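Long-range contacts in putative oxidoreductase (Jannaschia sp., PDB 3C24), which is a putative oxidoreductase that probably binds a nicotinamide dinucleotide in its Rossmann-type domain, its exact substrate being unknown: residues 12-23 with 64-75; 27-36 with 167-175. All coordinates share one frame; numbering follows the deposited sequence. Where two conformers were deposited one is given.

Contact 1. Residues 12-23 with 64-75; sequences KTVAILGAGGKM and WIDEADVVVLAL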
loop_
_atom_site.group_PDB
_atom_site.type_symbol
_atom_site.label_atom_id
_atom_site.label_comp_id
_atom_site.label_asym_id
_atom_site.label_seq_id
_atom_site.Cartn_x
_atom_site.Cartn_y
_atom_site.Cartn_z
ATOM N N LYS A 12 -17.931 -32.660 7.882
ATOM C CA LYS A 12 -17.416 -32.828 9.219
ATOM C C LYS A 12 -18.253 -32.037 10.195
ATOM O O LYS A 12 -18.914 -31.092 9.817
ATOM C CB LYS A 12 -15.988 -32.293 9.266
ATOM C CG LYS A 12 -15.040 -32.982 8.315
ATOM C CD LYS A 12 -14.600 -34.336 8.838
ATOM C CE LYS A 12 -13.691 -35.032 7.842
ATOM N NZ LYS A 12 -14.386 -35.493 6.586
ATOM N N THR A 13 -18.223 -32.457 11.435
ATOM C CA THR A 13 -18.885 -31.703 12.482
ATOM C C THR A 13 -17.863 -30.696 13.015
ATOM O O THR A 13 -16.828 -31.061 13.528
ATOM C CB THR A 13 -19.467 -32.586 13.563
ATOM O OG1 THR A 13 -20.506 -33.381 12.961
ATOM C CG2 THR A 13 -20.068 -31.728 14.658
ATOM N N VAL A 14 -18.193 -29.407 12.894
ATOM C CA VAL A 14 -17.260 -28.347 13.234
ATOM C C VAL A 14 -17.857 -27.506 14.324
ATOM O O VAL A 14 -18.907 -26.871 14.114
ATOM C CB VAL A 14 -16.984 -27.465 12.013
ATOM C CG1 VAL A 14 -15.971 -26.330 12.311
ATOM C CG2 VAL A 14 -16.462 -28.288 10.788
ATOM N N ALA A 15 -17.199 -27.533 15.488
ATOM C CA ALA A 15 -17.574 -26.712 16.631
ATOM C C ALA A 15 -16.734 -25.456 16.590
ATOM O O ALA A 15 -15.510 -25.480 16.351
ATOM C CB ALA A 15 -17.360 -27.469 17.939
ATOM N N ILE A 16 -17.396 -24.325 16.745
ATOM C CA ILE A 16 -16.704 -23.047 16.791
ATOM C C ILE A 16 -16.918 -22.416 18.160
ATOM O O ILE A 16 -18.032 -22.117 18.548
ATOM C CB ILE A 16 -17.208 -22.100 15.704
ATOM C CG1 ILE A 16 -17.036 -22.726 14.313
ATOM C CG2 ILE A 16 -16.479 -20.759 15.754
ATOM C CD1 ILE A 16 -17.731 -22.018 13.223
ATOM N N LEU A 17 -15.808 -22.216 18.856
ATOM C CA LEU A 17 -15.787 -21.567 20.166
ATOM C C LEU A 17 -15.779 -20.043 19.960
ATOM O O LEU A 17 -14.979 -19.492 19.154
ATOM C CB LEU A 17 -14.570 -22.042 20.989
ATOM C CG LEU A 17 -14.628 -23.412 21.688
ATOM C CD1 LEU A 17 -15.213 -24.473 20.835
ATOM C CD2 LEU A 17 -13.199 -23.761 22.214
ATOM N N GLY A 18 -16.645 -19.351 20.702
ATOM C CA GLY A 18 -16.768 -17.902 20.569
ATOM C C GLY A 18 -17.500 -17.604 19.257
ATOM O O GLY A 18 -17.272 -16.611 18.583
ATOM N N ALA A 19 -18.416 -18.486 18.923
ATOM C CA ALA A 19 -19.124 -18.411 17.622
ATOM C C ALA A 19 -19.906 -17.157 17.377
ATOM O O ALA A 19 -20.108 -16.792 16.234
ATOM C CB ALA A 19 -20.030 -19.608 17.439
ATOM N N GLY A 20 -20.336 -16.479 18.429
ATOM C CA GLY A 20 -21.196 -15.286 18.247
ATOM C C GLY A 20 -20.487 -13.950 18.337
ATOM O O GLY A 20 -21.079 -12.866 18.182
ATOM N N GLY A 21 -19.193 -14.031 18.592
ATOM C CA GLY A 21 -18.368 -12.842 18.716
ATOM C C GLY A 21 -18.091 -12.191 17.373
ATOM O O GLY A 21 -18.501 -12.704 16.315
ATOM N N LYS A 22 -17.398 -11.056 17.412
ATOM C CA LYS A 22 -17.051 -10.341 16.193
ATOM C C LYS A 22 -16.206 -11.248 15.313
ATOM O O LYS A 22 -16.438 -11.364 14.119
ATOM C CB LYS A 22 -16.315 -9.023 16.506
HETATM N N MSE A 23 -15.266 -11.954 15.919
HETATM C CA MSE A 23 -14.409 -12.859 15.154
HETATM C C MSE A 23 -15.338 -13.960 14.586
HETATM O O MSE A 23 -15.569 -14.103 13.355
HETATM C CB MSE A 23 -13.246 -13.502 15.991
HETATM C CG MSE A 23 -12.568 -12.677 17.172
HETATM SE SE MSE A 23 -10.708 -13.240 17.740
HETATM C CE MSE A 23 -10.621 -14.846 16.585
ATOM N N TRP A 64 -21.693 -31.645 22.673
ATOM C CA TRP A 64 -21.068 -31.353 21.375
ATOM C C TRP A 64 -19.655 -31.849 21.284
ATOM O O TRP A 64 -19.169 -32.255 20.219
ATOM C CB TRP A 64 -21.070 -29.866 21.105
ATOM C CG TRP A 64 -20.339 -29.049 22.087
ATOM C CD1 TRP A 64 -20.842 -28.464 23.183
ATOM C CD2 TRP A 64 -18.966 -28.680 22.023
ATOM N NE1 TRP A 64 -19.873 -27.774 23.835
ATOM C CE2 TRP A 64 -18.703 -27.880 23.135
ATOM C CE3 TRP A 64 -17.928 -28.959 21.132
ATOM C CZ2 TRP A 64 -17.455 -27.347 23.388
ATOM C CZ3 TRP A 64 -16.681 -28.428 21.392
ATOM C CH2 TRP A 64 -16.456 -27.635 22.495
ATOM N N ILE A 65 -18.998 -31.801 22.424
ATOM C CA ILE A 65 -17.593 -32.197 22.492
ATOM C C ILE A 65 -17.367 -33.590 21.881
ATOM O O ILE A 65 -16.421 -33.791 21.121
ATOM C CB ILE A 65 -17.046 -32.107 23.936
ATOM C CG1 ILE A 65 -17.046 -30.646 24.399
ATOM C CG2 ILE A 65 -15.667 -32.678 24.019
ATOM C CD1 ILE A 65 -16.668 -30.450 25.854
ATOM N N ASP A 66 -18.289 -34.509 22.135
ATOM C CA ASP A 66 -18.186 -35.903 21.654
ATOM C C ASP A 66 -18.589 -36.079 20.236
ATOM O O ASP A 66 -18.461 -37.160 19.682
ATOM C CB ASP A 66 -19.095 -36.860 22.437
ATOM C CG ASP A 66 -18.508 -37.277 23.752
ATOM O OD1 ASP A 66 -17.474 -36.701 24.166
ATOM O OD2 ASP A 66 -19.089 -38.203 24.360
ATOM N N GLU A 67 -19.057 -35.005 19.629
ATOM C CA GLU A 67 -19.513 -35.079 18.238
ATOM C C GLU A 67 -18.560 -34.354 17.300
ATOM O O GLU A 67 -18.532 -34.607 16.117
ATOM C CB GLU A 67 -20.912 -34.460 18.116
ATOM C CG GLU A 67 -22.003 -35.276 18.865
ATOM C CD GLU A 67 -23.323 -34.516 19.053
ATOM O OE1 GLU A 67 -23.291 -33.279 19.249
ATOM O OE2 GLU A 67 -24.399 -35.166 19.051
ATOM N N ALA A 68 -17.732 -33.512 17.886
ATOM C CA ALA A 68 -16.854 -32.618 17.097
ATOM C C ALA A 68 -15.652 -33.279 16.475
ATOM O O ALA A 68 -14.797 -33.826 17.177
ATOM C CB ALA A 68 -16.383 -31.422 17.974
ATOM N N ASP A 69 -15.552 -33.131 15.162
ATOM C CA ASP A 69 -14.404 -33.587 14.402
ATOM C C ASP A 69 -13.314 -32.498 14.440
ATOM O O ASP A 69 -12.100 -32.746 14.443
ATOM C CB ASP A 69 -14.775 -33.861 12.957
ATOM C CG ASP A 69 -15.791 -34.974 12.826
ATOM O OD1 ASP A 69 -15.620 -35.983 13.534
ATOM O OD2 ASP A 69 -16.744 -34.850 12.024
ATOM N N VAL A 70 -13.799 -31.268 14.460
ATOM C CA VAL A 70 -12.961 -30.076 14.400
ATOM C C VAL A 70 -13.484 -29.104 15.435
ATOM O O VAL A 70 -14.689 -28.935 15.585
ATOM C CB VAL A 70 -13.027 -29.417 12.993
ATOM C CG1 VAL A 70 -12.089 -28.202 12.891
ATOM C CG2 VAL A 70 -12.692 -30.424 11.908
ATOM N N VAL A 71 -12.561 -28.497 16.168
ATOM C CA VAL A 71 -12.864 -27.446 17.160
ATOM C C VAL A 71 -12.019 -26.224 16.817
ATOM O O VAL A 71 -10.796 -26.215 16.916
ATOM C CB VAL A 71 -12.585 -27.897 18.589
ATOM C CG1 VAL A 71 -12.909 -26.782 19.576
ATOM C CG2 VAL A 71 -13.384 -29.149 18.890
ATOM N N VAL A 72 -12.725 -25.163 16.445
ATOM C CA VAL A 72 -12.149 -23.914 16.004
ATOM C C VAL A 72 -12.132 -22.921 17.135
ATOM O O VAL A 72 -13.172 -22.589 17.729
ATOM C CB VAL A 72 -12.924 -23.294 14.800
ATOM C CG1 VAL A 72 -12.243 -21.956 14.430
ATOM C CG2 VAL A 72 -12.982 -24.234 13.616
ATOM N N LEU A 73 -10.949 -22.416 17.430
ATOM C CA LEU A 73 -10.773 -21.459 18.511
ATOM C C LEU A 73 -10.861 -20.014 18.024
ATOM O O LEU A 73 -9.847 -19.370 17.787
ATOM C CB LEU A 73 -9.419 -21.691 19.233
ATOM C CG LEU A 73 -9.139 -23.148 19.658
ATOM C CD1 LEU A 73 -7.883 -23.187 20.511
ATOM C CD2 LEU A 73 -10.268 -23.748 20.445
ATOM N N ALA A 74 -12.093 -19.541 17.829
ATOM C CA ALA A 74 -12.331 -18.165 17.299
ATOM C C ALA A 74 -12.307 -17.149 18.439
ATOM O O ALA A 74 -13.303 -16.478 18.721
ATOM C CB ALA A 74 -13.657 -18.097 16.540
ATOM N N LEU A 75 -11.177 -17.111 19.125
ATOM C CA LEU A 75 -10.984 -16.277 20.294
ATOM C C LEU A 75 -9.710 -15.463 20.192
ATOM O O LEU A 75 -8.814 -15.827 19.438
ATOM C CB LEU A 75 -10.891 -17.155 21.519
ATOM C CG LEU A 75 -12.164 -17.984 21.744
ATOM C CD1 LEU A 75 -11.865 -19.104 22.691
ATOM C CD2 LEU A 75 -13.293 -17.094 22.222
HETATM O O HOH W 1 -15.419 -14.841 18.832
#

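Contact 2. Residues 27-36 with 167-175; sequences ITRKIHDSAH and DICETMWSP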
loop_
_atom_site.group_PDB
_atom_site.type_symbol
_atom_site.label_atom_id
_atom_site.label_comp_id
_atom_site.label_asym_id
_atom_site.label_seq_id
_atom_site.Cartn_x
_atom_site.Cartn_y
_atom_site.Cartn_z
ATOM N N ILE A 27 -17.428 -16.455 10.407
ATOM C CA ILE A 27 -16.983 -17.824 10.104
ATOM C C ILE A 27 -18.061 -18.870 10.409
ATOM O O ILE A 27 -18.201 -19.875 9.706
ATOM C CB ILE A 27 -15.605 -18.197 10.722
ATOM C CG1 ILE A 27 -15.609 -18.194 12.236
ATOM C CG2 ILE A 27 -14.496 -17.333 10.154
ATOM C CD1 ILE A 27 -14.170 -18.388 12.806
ATOM N N THR A 28 -18.846 -18.603 11.451
ATOM C CA THR A 28 -19.932 -19.480 11.845
ATOM C C THR A 28 -20.997 -19.491 10.755
ATOM O O THR A 28 -21.514 -20.551 10.376
ATOM C CB THR A 28 -20.516 -19.071 13.208
ATOM O OG1 THR A 28 -19.480 -19.160 14.204
ATOM C CG2 THR A 28 -21.659 -19.938 13.595
ATOM N N ARG A 29 -21.300 -18.304 10.208
ATOM C CA ARG A 29 -22.270 -18.218 9.101
ATOM C C ARG A 29 -21.757 -19.043 7.904
ATOM O O ARG A 29 -22.501 -19.795 7.288
ATOM C CB ARG A 29 -22.556 -16.784 8.672
ATOM C CG ARG A 29 -23.288 -16.678 7.330
ATOM C CD ARG A 29 -23.608 -15.210 7.007
ATOM N NE ARG A 29 -24.943 -14.906 7.445
ATOM C CZ ARG A 29 -25.367 -13.721 7.871
ATOM N NH1 ARG A 29 -24.537 -12.697 7.956
ATOM N NH2 ARG A 29 -26.630 -13.580 8.247
ATOM N N LYS A 30 -20.469 -18.926 7.622
ATOM C CA LYS A 30 -19.897 -19.689 6.505
ATOM C C LYS A 30 -20.068 -21.183 6.709
ATOM O O LYS A 30 -20.438 -21.924 5.780
ATOM C CB LYS A 30 -18.402 -19.381 6.306
ATOM C CG LYS A 30 -18.063 -17.968 5.838
ATOM C CD LYS A 30 -18.319 -17.780 4.383
ATOM C CE LYS A 30 -17.833 -16.394 3.858
ATOM N NZ LYS A 30 -17.938 -16.207 2.361
ATOM N N ILE A 31 -19.790 -21.655 7.920
ATOM C CA ILE A 31 -19.939 -23.089 8.213
ATOM C C ILE A 31 -21.404 -23.487 8.168
ATOM O O ILE A 31 -21.767 -24.523 7.570
ATOM C CB ILE A 31 -19.308 -23.476 9.580
ATOM C CG1 ILE A 31 -17.791 -23.299 9.497
ATOM C CG2 ILE A 31 -19.612 -24.913 10.010
ATOM C CD1 ILE A 31 -17.041 -24.132 8.379
ATOM N N HIS A 32 -22.249 -22.658 8.760
ATOM C CA HIS A 32 -23.692 -22.936 8.730
ATOM C C HIS A 32 -24.214 -23.150 7.325
ATOM O O HIS A 32 -25.040 -24.038 7.074
ATOM C CB HIS A 32 -24.431 -21.741 9.327
ATOM C CG HIS A 32 -25.875 -22.004 9.577
ATOM N ND1 HIS A 32 -26.867 -21.156 9.151
ATOM C CD2 HIS A 32 -26.485 -23.018 10.229
ATOM C CE1 HIS A 32 -28.039 -21.640 9.532
ATOM N NE2 HIS A 32 -27.838 -22.779 10.175
ATOM N N ASP A 33 -23.751 -22.310 6.415
ATOM C CA ASP A 33 -24.233 -22.326 5.032
ATOM C C ASP A 33 -23.585 -23.427 4.222
ATOM O O ASP A 33 -24.033 -23.723 3.100
ATOM C CB ASP A 33 -23.979 -21.013 4.325
ATOM C CG ASP A 33 -24.824 -19.890 4.859
ATOM O OD1 ASP A 33 -25.786 -20.167 5.599
ATOM O OD2 ASP A 33 -24.546 -18.733 4.511
ATOM N N SER A 34 -22.526 -24.014 4.766
ATOM C CA SER A 34 -21.800 -25.092 4.056
ATOM C C SER A 34 -22.410 -26.460 4.322
ATOM O O SER A 34 -23.395 -26.598 5.066
ATOM C CB SER A 34 -20.338 -25.150 4.476
ATOM O OG SER A 34 -20.175 -25.840 5.711
ATOM N N ALA A 35 -21.777 -27.482 3.742
ATOM C CA ALA A 35 -22.209 -28.902 3.890
ATOM C C ALA A 35 -21.717 -29.486 5.213
ATOM O O ALA A 35 -22.191 -30.487 5.692
ATOM C CB ALA A 35 -21.706 -29.755 2.744
ATOM N N HIS A 36 -20.796 -28.769 5.852
ATOM C CA HIS A 36 -20.333 -29.193 7.165
ATOM C C HIS A 36 -21.401 -28.971 8.219
ATOM O O HIS A 36 -22.277 -28.127 8.048
ATOM C CB HIS A 36 -19.059 -28.438 7.542
ATOM C CG HIS A 36 -17.891 -28.827 6.713
ATOM N ND1 HIS A 36 -17.430 -30.125 6.680
ATOM C CD2 HIS A 36 -17.090 -28.120 5.871
ATOM C CE1 HIS A 36 -16.408 -30.205 5.843
ATOM N NE2 HIS A 36 -16.174 -29.003 5.348
ATOM N N ASP A 167 -9.657 -27.608 4.136
ATOM C CA ASP A 167 -11.054 -27.531 3.660
ATOM C C ASP A 167 -11.893 -26.649 4.601
ATOM O O ASP A 167 -12.720 -25.831 4.150
ATOM C CB ASP A 167 -11.667 -28.906 3.541
ATOM C CG ASP A 167 -13.052 -28.865 2.944
ATOM O OD1 ASP A 167 -13.155 -28.649 1.726
ATOM O OD2 ASP A 167 -14.031 -29.058 3.693
ATOM N N ILE A 168 -11.688 -26.810 5.893
ATOM C CA ILE A 168 -12.426 -26.013 6.856
ATOM C C ILE A 168 -12.059 -24.530 6.702
ATOM O O ILE A 168 -12.943 -23.646 6.613
ATOM C CB ILE A 168 -12.246 -26.465 8.298
ATOM C CG1 ILE A 168 -12.673 -27.944 8.477
ATOM C CG2 ILE A 168 -13.069 -25.569 9.217
ATOM C CD1 ILE A 168 -14.027 -28.233 7.931
ATOM N N CYS A 169 -10.769 -24.261 6.593
ATOM C CA CYS A 169 -10.316 -22.861 6.414
ATOM C C CYS A 169 -10.812 -22.255 5.120
ATOM O O CYS A 169 -11.189 -21.077 5.077
ATOM C CB CYS A 169 -8.788 -22.752 6.472
ATOM S SG CYS A 169 -8.139 -23.062 8.116
ATOM N N GLU A 170 -10.846 -23.069 4.074
ATOM C CA GLU A 170 -11.322 -22.610 2.754
ATOM C C GLU A 170 -12.824 -22.295 2.777
ATOM O O GLU A 170 -13.340 -21.396 2.056
ATOM C CB GLU A 170 -11.000 -23.637 1.694
ATOM C CG GLU A 170 -9.550 -23.663 1.299
ATOM C CD GLU A 170 -9.158 -24.913 0.521
ATOM O OE1 GLU A 170 -10.061 -25.681 0.153
ATOM O OE2 GLU A 170 -7.948 -25.126 0.300
ATOM N N THR A 171 -13.523 -22.985 3.664
ATOM C CA THR A 171 -14.963 -22.777 3.850
ATOM C C THR A 171 -15.170 -21.515 4.688
ATOM O O THR A 171 -15.986 -20.655 4.345
ATOM C CB THR A 171 -15.620 -23.946 4.579
ATOM O OG1 THR A 171 -15.291 -25.155 3.904
ATOM C CG2 THR A 171 -17.149 -23.727 4.732
HETATM N N MSE A 172 -14.400 -21.375 5.773
HETATM C CA MSE A 172 -14.554 -20.219 6.665
HETATM C C MSE A 172 -14.208 -18.880 6.043
HETATM O O MSE A 172 -14.817 -17.830 6.392
HETATM C CB MSE A 172 -13.743 -20.408 7.954
HETATM C CG MSE A 172 -14.220 -21.552 8.758
HETATM SE SE MSE A 172 -13.226 -21.596 10.480
HETATM C CE MSE A 172 -11.485 -21.801 9.848
ATOM N N TRP A 173 -13.277 -18.926 5.101
ATOM C CA TRP A 173 -12.700 -17.712 4.531
ATOM C C TRP A 173 -12.932 -17.548 3.050
ATOM O O TRP A 173 -12.245 -16.763 2.385
ATOM C CB TRP A 173 -11.191 -17.656 4.833
ATOM C CG TRP A 173 -10.899 -17.523 6.310
ATOM C CD1 TRP A 173 -11.571 -16.773 7.176
ATOM C CD2 TRP A 173 -9.797 -18.106 7.037
ATOM N NE1 TRP A 173 -11.011 -16.863 8.426
ATOM C CE2 TRP A 173 -9.917 -17.676 8.367
ATOM C CE3 TRP A 173 -8.739 -18.961 6.695
ATOM C CZ2 TRP A 173 -9.030 -18.062 9.363
ATOM C CZ3 TRP A 173 -7.834 -19.342 7.696
ATOM C CH2 TRP A 173 -8.001 -18.890 9.019
ATOM N N SER A 174 -13.931 -18.284 2.549
ATOM C CA SER A 174 -14.309 -18.238 1.117
ATOM C C SER A 174 -14.705 -16.821 0.718
ATOM O O SER A 174 -15.317 -16.132 1.493
ATOM C CB SER A 174 -15.451 -19.193 0.772
ATOM O OG SER A 174 -16.632 -18.790 1.413
ATOM N N PRO A 175 -14.436 -16.436 -0.536
ATOM C CA PRO A 175 -13.824 -17.287 -1.552
ATOM C C PRO A 175 -12.323 -17.271 -1.503
ATOM O O PRO A 175 -11.703 -16.219 -1.399
ATOM C CB PRO A 175 -14.359 -16.688 -2.872
ATOM C CG PRO A 175 -14.627 -15.282 -2.551
ATOM C CD PRO A 175 -15.107 -15.263 -1.137
#

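Contact 1. Residues 12-23 with 64-75
T13 to L17 and V70 to L73 run as neighbouring parallel strands, 4.7 Å apart at their axes, with V14 opposite V70 and L17 opposite L73. The backbone bonds alternate: A15 N donates to V70 O, A15 O accepts from V72 N at 2.8 Å, and L17 N reaches V72 O. T13 O takes both V70 N and D69 N; with CG of D69 anti to its carbonyl carbon (chi1 -63°), OD2 receives T13 N at 2.9 Å, almost straight (176°), on its anti side and somewhat out of the carboxylate plane. Followed by the glycine-rich turn G18 to G21 and helix 22-33, strand 13-17 has the beta-turn-alpha form of a Rossmann dinucleotide-binding fold. On one face of the sheet, V14 CG1 meets V72 CG2 at 3.9 Å and I16 CG2 rests on A74 CB. On the other, L17 splits its branches: CD2 presses tightly on L73 CD2 at 3.4 Å, and CD1 meets V71 CG1 and W64 CH2. The W64 indole also receives A15 CB, 3.6 Å from CE3. One water donates to both G18 O and the carbonyl of A74, the centre of an inverse gamma turn.

Contact 2. Residues 27-36 with 167-175
The imidazole of H36 carries I168 CD1 over one face, a CH-pi contact 3.6 Å from the ring centroid, and has D167 and T171 OG1 at its edge. NE2 donates to D167 OD2 at 2.7 Å, the oxygen in the ring plane but the carboxylate turned 73° against it. The pair joins the loop after helix 27-33 of the Rossmann-type domain to helix 167-172, and beside it the two helices cross, axes 9.0 Å apart at 109°. H36 ND1 is engaged by K12 N and D167 OD1 by N7, which would fix both groups in rotation. I31 CD1 meets T171 CG2 at 3.7 Å, the side chains crossing at about a right angle, and lies alongside M172 CG, while I27 CG2 packs on M172 CB and obliquely on the W173 indole. K30 bends at chi2 (-77°), running past the carbonyls of T171 and M172 so that NZ reaches S174 O, from above the carbonyl plane, and S174 OG, besides G144 O. With an alanine in its place the ammonium is gone, which is likely to leave S174 O, S174 OG and G144 O without their shared donor. S34 OG donates to I31 O and accepts H36 N in an ST turn.

How one helix can serve two interfaces is illustrated by helix 22-33, which begins in contact 1 and supplies most of the first segment of contact 2. The two contacts have centres about 12 Å apart, and their segments alternate in the sequence: 12-23, 27-36, 64-75, 167-175. Contact 1 joins two adjacent strands within the seven-stranded mixed sheet; contact 2 lays helix 160-172, from the part of the chain resembling the C-terminal domain of phosphogluconate dehydrogenase, against that helix. They meet directly where T28 OG1 probably donates to A19 O and where V14 CG2 packs on I168 CD1. The probable nucleotide-binding region is thereby tied to a much later part of the chain.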